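Local coordinates for protein endonuclease V isoform X2 (PDB 6OZI) that probably cleaves nucleic acid strands close to inosine in a metal-ion-dependent reaction, probably with RNA as the preferred substrate of this eukaryotic endonuclease V, at residues K22-D27 against A204-S209; K36-F41 against L60-M65; L52-M57 against M70-V75. The protein carries 1 engineered substitution. All blocks are in the same frame, centred on the assembly; numbering follows the deposited sequence.

Interaction 1: K22-D27 against A204-S209; sequences KIIRSD and AGHKCS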
loop_
_atom_site.group_PDB
_atom_site.type_symbol
_atom_site.label_atom_id
_atom_site.label_comp_id
_atom_site.label_asym_id
_atom_site.label_seq_id
_atom_site.Cartn_x
_atom_site.Cartn_y
_atom_site.Cartn_z
ATOM N N LYS A 22 -27.458 -17.020 -22.390
ATOM C CA LYS A 22 -26.774 -16.358 -23.488
ATOM C C LYS A 22 -25.261 -16.410 -23.347
ATOM O O LYS A 22 -24.548 -16.080 -24.301
ATOM C CB LYS A 22 -27.224 -14.895 -23.586
ATOM C CG LYS A 22 -28.731 -14.716 -23.733
ATOM C CD LYS A 22 -29.269 -15.485 -24.921
ATOM C CE LYS A 22 -30.773 -15.297 -25.052
ATOM N NZ LYS A 22 -31.481 -15.626 -23.782
ATOM N N ILE A 23 -24.751 -16.804 -22.180
ATOM C CA ILE A 23 -23.309 -16.846 -21.980
ATOM C C ILE A 23 -22.741 -18.038 -22.735
ATOM O O ILE A 23 -23.200 -19.174 -22.566
ATOM C CB ILE A 23 -22.986 -16.916 -20.483
ATOM C CG1 ILE A 23 -23.465 -15.637 -19.798
ATOM C CG2 ILE A 23 -21.501 -17.102 -20.261
ATOM C CD1 ILE A 23 -23.708 -15.797 -18.320
ATOM N N ILE A 24 -21.725 -17.790 -23.554
ATOM C CA ILE A 24 -21.105 -18.819 -24.382
ATOM C C ILE A 24 -19.749 -19.158 -23.780
ATOM O O ILE A 24 -18.897 -18.276 -23.609
ATOM C CB ILE A 24 -20.976 -18.377 -25.847
ATOM C CG1 ILE A 24 -22.366 -18.191 -26.454
ATOM C CG2 ILE A 24 -20.187 -19.400 -26.638
ATOM C CD1 ILE A 24 -22.356 -17.646 -27.872
ATOM N N ARG A 25 -19.559 -20.431 -23.444
ATOM C CA ARG A 25 -18.341 -20.906 -22.797
ATOM C C ARG A 25 -17.531 -21.810 -23.718
ATOM O O ARG A 25 -16.892 -22.767 -23.279
ATOM C CB ARG A 25 -18.675 -21.617 -21.492
ATOM C CG ARG A 25 -19.193 -20.657 -20.456
ATOM C CD ARG A 25 -19.544 -21.360 -19.184
ATOM N NE ARG A 25 -20.597 -22.353 -19.385
ATOM C CZ ARG A 25 -20.435 -23.655 -19.185
ATOM N NH1 ARG A 25 -19.265 -24.120 -18.770
ATOM N NH2 ARG A 25 -21.443 -24.493 -19.385
ATOM N N SER A 26 -17.555 -21.499 -25.009
ATOM C CA SER A 26 -16.765 -22.192 -26.012
ATOM C C SER A 26 -16.039 -21.161 -26.866
ATOM O O SER A 26 -16.377 -19.972 -26.863
ATOM C CB SER A 26 -17.638 -23.099 -26.891
ATOM O OG SER A 26 -18.308 -24.078 -26.115
ATOM N N ASP A 27 -15.040 -21.631 -27.613
ATOM C CA ASP A 27 -14.193 -20.731 -28.387
ATOM C C ASP A 27 -14.816 -20.318 -29.718
ATOM O O ASP A 27 -14.517 -19.230 -30.220
ATOM C CB ASP A 27 -12.828 -21.378 -28.625
ATOM C CG ASP A 27 -11.999 -21.480 -27.351
ATOM O OD1 ASP A 27 -12.333 -20.810 -26.351
ATOM O OD2 ASP A 27 -11.008 -22.233 -27.349
ATOM N N ALA A 204 -14.613 -18.860 -17.157
ATOM C CA ALA A 204 -14.988 -18.380 -18.473
ATOM C C ALA A 204 -15.914 -17.180 -18.336
ATOM O O ALA A 204 -16.822 -17.167 -17.502
ATOM C CB ALA A 204 -15.667 -19.498 -19.267
ATOM N N GLY A 205 -15.665 -16.155 -19.144
ATOM C CA GLY A 205 -16.554 -15.014 -19.168
ATOM C C GLY A 205 -17.628 -15.165 -20.225
ATOM O O GLY A 205 -18.781 -15.489 -19.926
ATOM N N HIS A 206 -17.248 -14.935 -21.476
ATOM C CA HIS A 206 -18.174 -15.020 -22.589
ATOM C C HIS A 206 -17.361 -15.161 -23.863
ATOM O O HIS A 206 -16.359 -14.458 -24.034
ATOM C CB HIS A 206 -19.071 -13.779 -22.636
ATOM C CG HIS A 206 -20.046 -13.777 -23.768
ATOM N ND1 HIS A 206 -20.804 -14.877 -24.101
ATOM C CD2 HIS A 206 -20.393 -12.801 -24.640
ATOM C CE1 HIS A 206 -21.571 -14.581 -25.133
ATOM N NE2 HIS A 206 -21.339 -13.328 -25.481
ATOM N N LYS A 207 -17.799 -16.066 -24.750
ATOM C CA LYS A 207 -17.142 -16.317 -26.040
ATOM C C LYS A 207 -15.731 -16.900 -25.878
ATOM O O LYS A 207 -14.848 -16.653 -26.701
ATOM C CB LYS A 207 -17.106 -15.035 -26.887
ATOM C CG LYS A 207 -18.488 -14.461 -27.181
ATOM C CD LYS A 207 -18.462 -13.201 -28.055
ATOM C CE LYS A 207 -18.065 -13.431 -29.478
ATOM N NZ LYS A 207 -18.317 -12.182 -30.270
ATOM N N CYS A 208 -15.529 -17.730 -24.853
ATOM C CA CYS A 208 -14.213 -18.285 -24.565
ATOM C C CYS A 208 -14.363 -19.478 -23.626
ATOM O O CYS A 208 -15.089 -19.399 -22.633
ATOM C CB CYS A 208 -13.309 -17.219 -23.939
ATOM S SG CYS A 208 -11.591 -17.690 -23.759
ATOM N N SER A 209 -13.678 -20.577 -23.939
ATOM C CA SER A 209 -13.719 -21.733 -23.052
ATOM C C SER A 209 -12.861 -21.472 -21.813
ATOM O O SER A 209 -11.940 -20.645 -21.823
ATOM C CB SER A 209 -13.235 -22.999 -23.764
ATOM O OG SER A 209 -11.831 -22.972 -23.955
HETATM O O HOH W 1 -15.661 -16.898 -30.012
#

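Interaction 2: K36-F41 against L60-M65; sequences KYVGGF and LSYPEM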
loop_
_atom_site.group_PDB
_atom_site.type_symbol
_atom_site.label_atom_id
_atom_site.label_comp_id
_atom_site.label_asym_id
_atom_site.label_seq_id
_atom_site.Cartn_x
_atom_site.Cartn_y
_atom_site.Cartn_z
ATOM N N LYS A 36 -4.122 -10.455 -30.230
ATOM C CA LYS A 36 -3.092 -9.442 -30.418
ATOM C C LYS A 36 -3.103 -8.384 -29.328
ATOM O O LYS A 36 -2.062 -7.783 -29.053
ATOM C CB LYS A 36 -3.255 -8.753 -31.780
ATOM C CG LYS A 36 -3.514 -9.708 -32.937
ATOM C CD LYS A 36 -2.388 -10.712 -33.124
ATOM C CE LYS A 36 -2.731 -11.722 -34.203
ATOM N NZ LYS A 36 -1.814 -12.890 -34.164
ATOM N N TYR A 37 -4.261 -8.133 -28.718
ATOM C CA TYR A 37 -4.383 -7.211 -27.602
ATOM C C TYR A 37 -5.328 -7.802 -26.569
ATOM O O TYR A 37 -6.284 -8.503 -26.914
ATOM C CB TYR A 37 -4.917 -5.843 -28.039
ATOM C CG TYR A 37 -4.065 -5.140 -29.066
ATOM C CD1 TYR A 37 -2.909 -4.458 -28.697
ATOM C CD2 TYR A 37 -4.415 -5.160 -30.412
ATOM C CE1 TYR A 37 -2.129 -3.812 -29.647
ATOM C CE2 TYR A 37 -3.639 -4.517 -31.364
ATOM C CZ TYR A 37 -2.506 -3.847 -30.975
ATOM O OH TYR A 37 -1.747 -3.208 -31.918
ATOM N N VAL A 38 -5.050 -7.511 -25.298
ATOM C CA VAL A 38 -5.909 -7.885 -24.181
ATOM C C VAL A 38 -6.318 -6.616 -23.449
ATOM O O VAL A 38 -5.488 -5.734 -23.203
ATOM C CB VAL A 38 -5.215 -8.856 -23.203
ATOM C CG1 VAL A 38 -6.158 -9.216 -22.062
ATOM C CG2 VAL A 38 -4.739 -10.105 -23.924
ATOM N N GLY A 39 -7.593 -6.525 -23.099
ATOM C CA GLY A 39 -8.122 -5.378 -22.395
ATOM C C GLY A 39 -8.248 -5.616 -20.901
ATOM O O GLY A 39 -8.339 -6.757 -20.429
ATOM N N GLY A 40 -8.211 -4.512 -20.154
ATOM C CA GLY A 40 -8.538 -4.532 -18.749
ATOM C C GLY A 40 -9.531 -3.428 -18.442
ATOM O O GLY A 40 -9.677 -2.463 -19.194
ATOM N N PHE A 41 -10.229 -3.592 -17.324
ATOM C CA PHE A 41 -11.197 -2.599 -16.885
ATOM C C PHE A 41 -11.360 -2.728 -15.382
ATOM O O PHE A 41 -11.415 -3.842 -14.858
ATOM C CB PHE A 41 -12.553 -2.774 -17.571
ATOM C CG PHE A 41 -13.670 -2.042 -16.887
ATOM C CD1 PHE A 41 -13.920 -0.711 -17.170
ATOM C CD2 PHE A 41 -14.469 -2.682 -15.951
ATOM C CE1 PHE A 41 -14.951 -0.034 -16.540
ATOM C CE2 PHE A 41 -15.502 -2.008 -15.314
ATOM C CZ PHE A 41 -15.743 -0.684 -15.612
ATOM N N LEU A 60 -3.420 -3.724 -23.514
ATOM C CA LEU A 60 -2.033 -4.162 -23.557
ATOM C C LEU A 60 -1.836 -5.083 -24.751
ATOM O O LEU A 60 -2.726 -5.860 -25.105
ATOM C CB LEU A 60 -1.630 -4.911 -22.278
ATOM C CG LEU A 60 -1.375 -4.112 -20.998
ATOM C CD1 LEU A 60 -2.647 -3.472 -20.461
ATOM C CD2 LEU A 60 -0.743 -5.003 -19.943
ATOM N N SER A 61 -0.662 -5.000 -25.369
ATOM C CA SER A 61 -0.360 -5.904 -26.466
ATOM C C SER A 61 -0.192 -7.325 -25.947
ATOM O O SER A 61 0.136 -7.550 -24.780
ATOM C CB SER A 61 0.901 -5.461 -27.208
ATOM O OG SER A 61 2.008 -5.386 -26.328
ATOM N N TYR A 62 -0.439 -8.288 -26.828
ATOM C CA TYR A 62 -0.267 -9.697 -26.503
ATOM C C TYR A 62 0.649 -10.322 -27.542
ATOM O O TYR A 62 0.418 -10.160 -28.739
ATOM C CB TYR A 62 -1.612 -10.429 -26.473
ATOM C CG TYR A 62 -1.528 -11.817 -25.873
ATOM C CD1 TYR A 62 -1.055 -12.895 -26.614
ATOM C CD2 TYR A 62 -1.924 -12.047 -24.563
ATOM C CE1 TYR A 62 -0.963 -14.166 -26.054
ATOM C CE2 TYR A 62 -1.842 -13.307 -23.996
ATOM C CZ TYR A 62 -1.364 -14.364 -24.747
ATOM O OH TYR A 62 -1.290 -15.614 -24.182
ATOM N N PRO A 63 1.665 -11.080 -27.096
ATOM C CA PRO A 63 1.951 -11.440 -25.700
ATOM C C PRO A 63 2.934 -10.533 -24.959
ATOM O O PRO A 63 3.338 -10.883 -23.851
ATOM C CB PRO A 63 2.552 -12.836 -25.841
ATOM C CG PRO A 63 3.306 -12.753 -27.141
ATOM C CD PRO A 63 2.539 -11.806 -28.035
ATOM N N GLU A 64 3.312 -9.397 -25.545
ATOM C CA GLU A 64 4.359 -8.571 -24.949
ATOM C C GLU A 64 3.924 -7.897 -23.648
ATOM O O GLU A 64 4.790 -7.507 -22.858
ATOM C CB GLU A 64 4.823 -7.509 -25.944
ATOM C CG GLU A 64 5.580 -8.055 -27.142
ATOM C CD GLU A 64 4.660 -8.592 -28.233
ATOM O OE1 GLU A 64 3.422 -8.492 -28.085
ATOM O OE2 GLU A 64 5.182 -9.114 -29.243
ATOM N N MET A 65 2.616 -7.759 -23.408
ATOM C CA MET A 65 2.080 -7.144 -22.184
ATOM C C MET A 65 2.522 -5.691 -22.037
ATOM O O MET A 65 2.783 -5.216 -20.933
ATOM C CB MET A 65 2.441 -7.939 -20.926
ATOM C CG MET A 65 1.655 -9.219 -20.743
ATOM S SD MET A 65 -0.127 -8.927 -20.700
ATOM C CE MET A 65 -0.560 -9.596 -22.302
#

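Interaction 3: L52-M57 against M70-V75; sequences LAVSCM and MNTTKV. With K (potassium ion), chain E.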
loop_
_atom_site.group_PDB
_atom_site.type_symbol
_atom_site.label_atom_id
_atom_site.label_comp_id
_atom_site.label_asym_id
_atom_site.label_seq_id
_atom_site.Cartn_x
_atom_site.Cartn_y
_atom_site.Cartn_z
ATOM N N LEU A 52 -18.348 9.544 -5.544
ATOM C CA LEU A 52 -17.187 9.751 -6.397
ATOM C C LEU A 52 -16.510 8.425 -6.733
ATOM O O LEU A 52 -16.126 7.669 -5.835
ATOM C CB LEU A 52 -16.221 10.707 -5.702
ATOM C CG LEU A 52 -14.802 10.774 -6.240
ATOM C CD1 LEU A 52 -14.843 11.353 -7.643
ATOM C CD2 LEU A 52 -13.940 11.629 -5.330
ATOM N N ALA A 53 -16.357 8.142 -8.026
ATOM C CA ALA A 53 -15.641 6.949 -8.452
ATOM C C ALA A 53 -14.898 7.260 -9.741
ATOM O O ALA A 53 -15.111 8.296 -10.374
ATOM C CB ALA A 53 -16.592 5.763 -8.640
ATOM N N VAL A 54 -14.004 6.351 -10.126
ATOM C CA VAL A 54 -13.227 6.478 -11.355
ATOM C C VAL A 54 -13.158 5.108 -12.019
ATOM O O VAL A 54 -12.730 4.136 -11.391
ATOM C CB VAL A 54 -11.805 7.007 -11.092
ATOM C CG1 VAL A 54 -10.974 6.940 -12.357
ATOM C CG2 VAL A 54 -11.843 8.427 -10.536
ATOM N N SER A 55 -13.595 5.021 -13.269
ATOM C CA SER A 55 -13.402 3.816 -14.059
ATOM C C SER A 55 -12.118 3.935 -14.871
ATOM O O SER A 55 -11.599 5.028 -15.096
ATOM C CB SER A 55 -14.596 3.568 -14.981
ATOM O OG SER A 55 -14.686 4.552 -15.995
ATOM N N CYS A 56 -11.588 2.788 -15.288
ATOM C CA CYS A 56 -10.399 2.763 -16.128
ATOM C C CYS A 56 -10.475 1.581 -17.080
ATOM O O CYS A 56 -10.845 0.470 -16.682
ATOM C CB CYS A 56 -9.107 2.667 -15.303
ATOM S SG CYS A 56 -7.587 2.500 -16.300
ATOM N N MET A 57 -10.116 1.827 -18.335
ATOM C CA MET A 57 -9.980 0.764 -19.319
ATOM C C MET A 57 -8.588 0.867 -19.920
ATOM O O MET A 57 -8.119 1.970 -20.223
ATOM C CB MET A 57 -11.063 0.856 -20.405
ATOM C CG MET A 57 -10.915 -0.167 -21.526
ATOM S SD MET A 57 -12.412 -0.370 -22.534
ATOM C CE MET A 57 -13.521 -1.229 -21.408
ATOM N N MET A 70 -4.854 3.593 -22.432
ATOM C CA MET A 70 -5.360 3.781 -21.080
ATOM C C MET A 70 -6.316 4.963 -21.075
ATOM O O MET A 70 -6.076 5.967 -21.752
ATOM C CB MET A 70 -4.226 4.011 -20.073
ATOM C CG MET A 70 -4.681 4.074 -18.613
ATOM S SD MET A 70 -5.184 5.728 -18.077
ATOM C CE MET A 70 -3.587 6.443 -17.679
ATOM N N ASN A 71 -7.404 4.833 -20.318
ATOM C CA ASN A 71 -8.295 5.960 -20.085
ATOM C C ASN A 71 -8.984 5.776 -18.740
ATOM O O ASN A 71 -9.340 4.654 -18.369
ATOM C CB ASN A 71 -9.333 6.115 -21.208
ATOM C CG ASN A 71 -10.235 7.324 -21.003
ATOM O OD1 ASN A 71 -9.854 8.459 -21.296
ATOM N ND2 ASN A 71 -11.440 7.083 -20.501
ATOM N N THR A 72 -9.160 6.881 -18.013
ATOM C CA THR A 72 -9.915 6.892 -16.767
ATOM C C THR A 72 -11.057 7.890 -16.894
ATOM O O THR A 72 -10.949 8.879 -17.613
ATOM C CB THR A 72 -9.047 7.272 -15.554
ATOM O OG1 THR A 72 -8.540 8.602 -15.723
ATOM C CG2 THR A 72 -7.880 6.309 -15.398
ATOM N N THR A 73 -12.153 7.628 -16.184
ATOM C CA THR A 73 -13.339 8.470 -16.264
ATOM C C THR A 73 -13.917 8.663 -14.874
ATOM O O THR A 73 -14.165 7.686 -14.164
ATOM C CB THR A 73 -14.405 7.844 -17.171
ATOM O OG1 THR A 73 -13.810 7.444 -18.409
ATOM C CG2 THR A 73 -15.515 8.841 -17.452
ATOM N N LYS A 74 -14.123 9.916 -14.481
ATOM C CA LYS A 74 -14.865 10.186 -13.258
ATOM C C LYS A 74 -16.323 9.790 -13.465
ATOM O O LYS A 74 -16.980 10.272 -14.393
ATOM C CB LYS A 74 -14.745 11.657 -12.878
ATOM C CG LYS A 74 -15.474 12.036 -11.600
ATOM C CD LYS A 74 -15.406 13.542 -11.370
ATOM C CE LYS A 74 -16.278 13.974 -10.198
ATOM N NZ LYS A 74 -17.698 13.575 -10.408
ATOM N N VAL A 75 -16.822 8.906 -12.605
ATOM C CA VAL A 75 -18.144 8.316 -12.749
ATOM C C VAL A 75 -18.846 8.341 -11.402
ATOM O O VAL A 75 -18.212 8.420 -10.342
ATOM C CB VAL A 75 -18.101 6.872 -13.288
ATOM C CG1 VAL A 75 -17.413 6.826 -14.642
ATOM C CG2 VAL A 75 -17.417 5.961 -12.291
HETATM K K K E . -10.159 10.685 -19.561
HETATM O O HOH W 2 -13.109 9.751 -19.903
HETATM O O HOH W 3 -8.942 11.498 -17.283
HETATM O O HOH W 4 -7.247 9.484 -19.065
#

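Interaction 1: K22-D27 against A204-S209
Lys22 O comes obliquely to the His206 ring, 3.4 Å from CE1, where strand 200-206 of the RNase H-like sheet ends in a classic beta bulge made by Gly205 and His206 facing Thr140. Ile23 follows with its CG2 methyl against Gly205 O (3.2 Å), and its side chain also rests on Ser130 and Val134 of helix 128-136. Ile24 is gripped through both backbone polar groups. Its N donates to His206 ND1 (3.1 Å) almost straight, at 168° and within the ring plane, so ND1 serves as an acceptor; the imidazole reaches this amide with CG anti to the backbone N (chi1 179°), and Lys207 CG covers one ring face. Ile24 O takes a more bent bond from Lys207 N (2.7 Å). Arg25 lays CG on Ala204 CB at 3.9 Å, its guanidinium making a cation-pi contact with Phe120. Asp27 completes the run: OD1 receives Ser209 N nearly along its C-O axis (2.8 Å, 173°), while OD2 bonds Thr212 OG1. With both oxygens engaged, the carboxylate is tied to the start of helix 210-219, which Ser209 N-caps through OG to Thr212 N. A water donates to Asp27 O at 2.6 Å and, weakly, to Lys207 O.

Interaction 2: K36-F41 against L60-M65
Residues 36-38 and 60-62 run antiparallel, with Val38 and Leu60 as a hydrogen-bonded pair and Tyr37 and Ser61 as a non-hydrogen-bonded pair whose side chains diverge. Val38 N donates to Leu60 O (2.9 Å) and Leu60 N to Val38 O (2.9 Å, 177° at the hydrogen), each donor lying nearly on the line of the carbonyl it meets. The last rung is different: Tyr62 N reaches Lys36 O at 2.8 Å from well above the carbonyl plane, 53° out of it, just where the second segment leaves the strand. This is the open end of the hairpin of strands 37-45 and 52-61 in the RNase H-like sheet, away from its connecting loop, and Gly39 bonds through its backbone to strand 112-116 on the far edge of the first strand. Tyr37 brings CD1 to Ser61 CA (3.7 Å), with Leu60 O beside the ring edge; its own N is bonded to Gln111 OE1. In one of two modelled conformers of Val38, CG2 meets Tyr62 CD2 at 3.5 Å, the two side chains slanting across one another. Tyr62 holds CG anti to its backbone N (chi1 -168°), which carries the ring past Val38 to Leu32 and Val35. Val38 and Leu60 share the sheet face packed by Pro228 and Glu227 of helix 227-243. Beyond Ser61 the chain turns through a cis peptide before Pro63, and Met65 N donates to Ser61 O at 2.8 Å.

Interaction 3: L52-M57 against M70-V75
The beta hairpin of strands 52-61 and 67-76, the latter outermost in the RNase H-like sheet of this chain, carries a potassium site on its second strand. The two short segments run antiparallel at 157°, and the hydrogen-bonded pairs Ala53-Val75, Ser55-Thr73 and Met57-Asn71 each contribute two backbone bonds; Val75 N, for one, reaches Ala53 O at 2.9 Å. On the face that includes Val54, Cys56 and Thr72, Val54 CG1 packs against Thr72 CB (3.7 Å). Thr72 turns CG2 to Cys56 CB at 3.8 Å, a methyl placed anti to the carbonyl carbon by the torsion that sets OG1 between backbone N and C (chi1 62°). Farther along, the Leu52 side chain crosses that of Lys74 at about a right angle, with CD1 touching CE. The other face pairs Ala53 CB with Val75 CG2 (3.7 Å) and gathers polar groups on Glu97 of helix 86-104: its OE2 bonds both Ser55 OG and Thr73 OG1, and its OE1 bonds Asn71 ND2. That second-shell carboxylate helps to fix the rotation of the Asn71 amide, whose OD1 binds the potassium ion at 2.8 Å. Thr72 O is the second protein ligand, and three waters add to the shell. One of them accepts a bond from Asn71 ND2 at 3.2 Å, while another sits 2.7 Å from the potassium ion and makes a weak hydrogen bond with Thr72 OG1.

All three contacts reach the same mixed sheet. Interactions 2 and 3 share strand 52-61, pairing its far end with strand 37-45 and its start with strand 67-76; their centres are 19 Å apart, yet they touch where Phe41 CD1 lies 3.3 Å from Cys56 O and Gly40 O lies 3.5 Å from Met57 CG. Interaction 1 stands apart, its centre 19 Å from that of interaction 2 and 27 Å from that of interaction 3, on the opposite side of the chain's centre from the latter. The potassium ion held by Asn71 and Thr72 belongs to interaction 3. The nearest atoms of interactions 1, 2 and 3 are about 9, 6 and 7 Å from the bound nucleic acid.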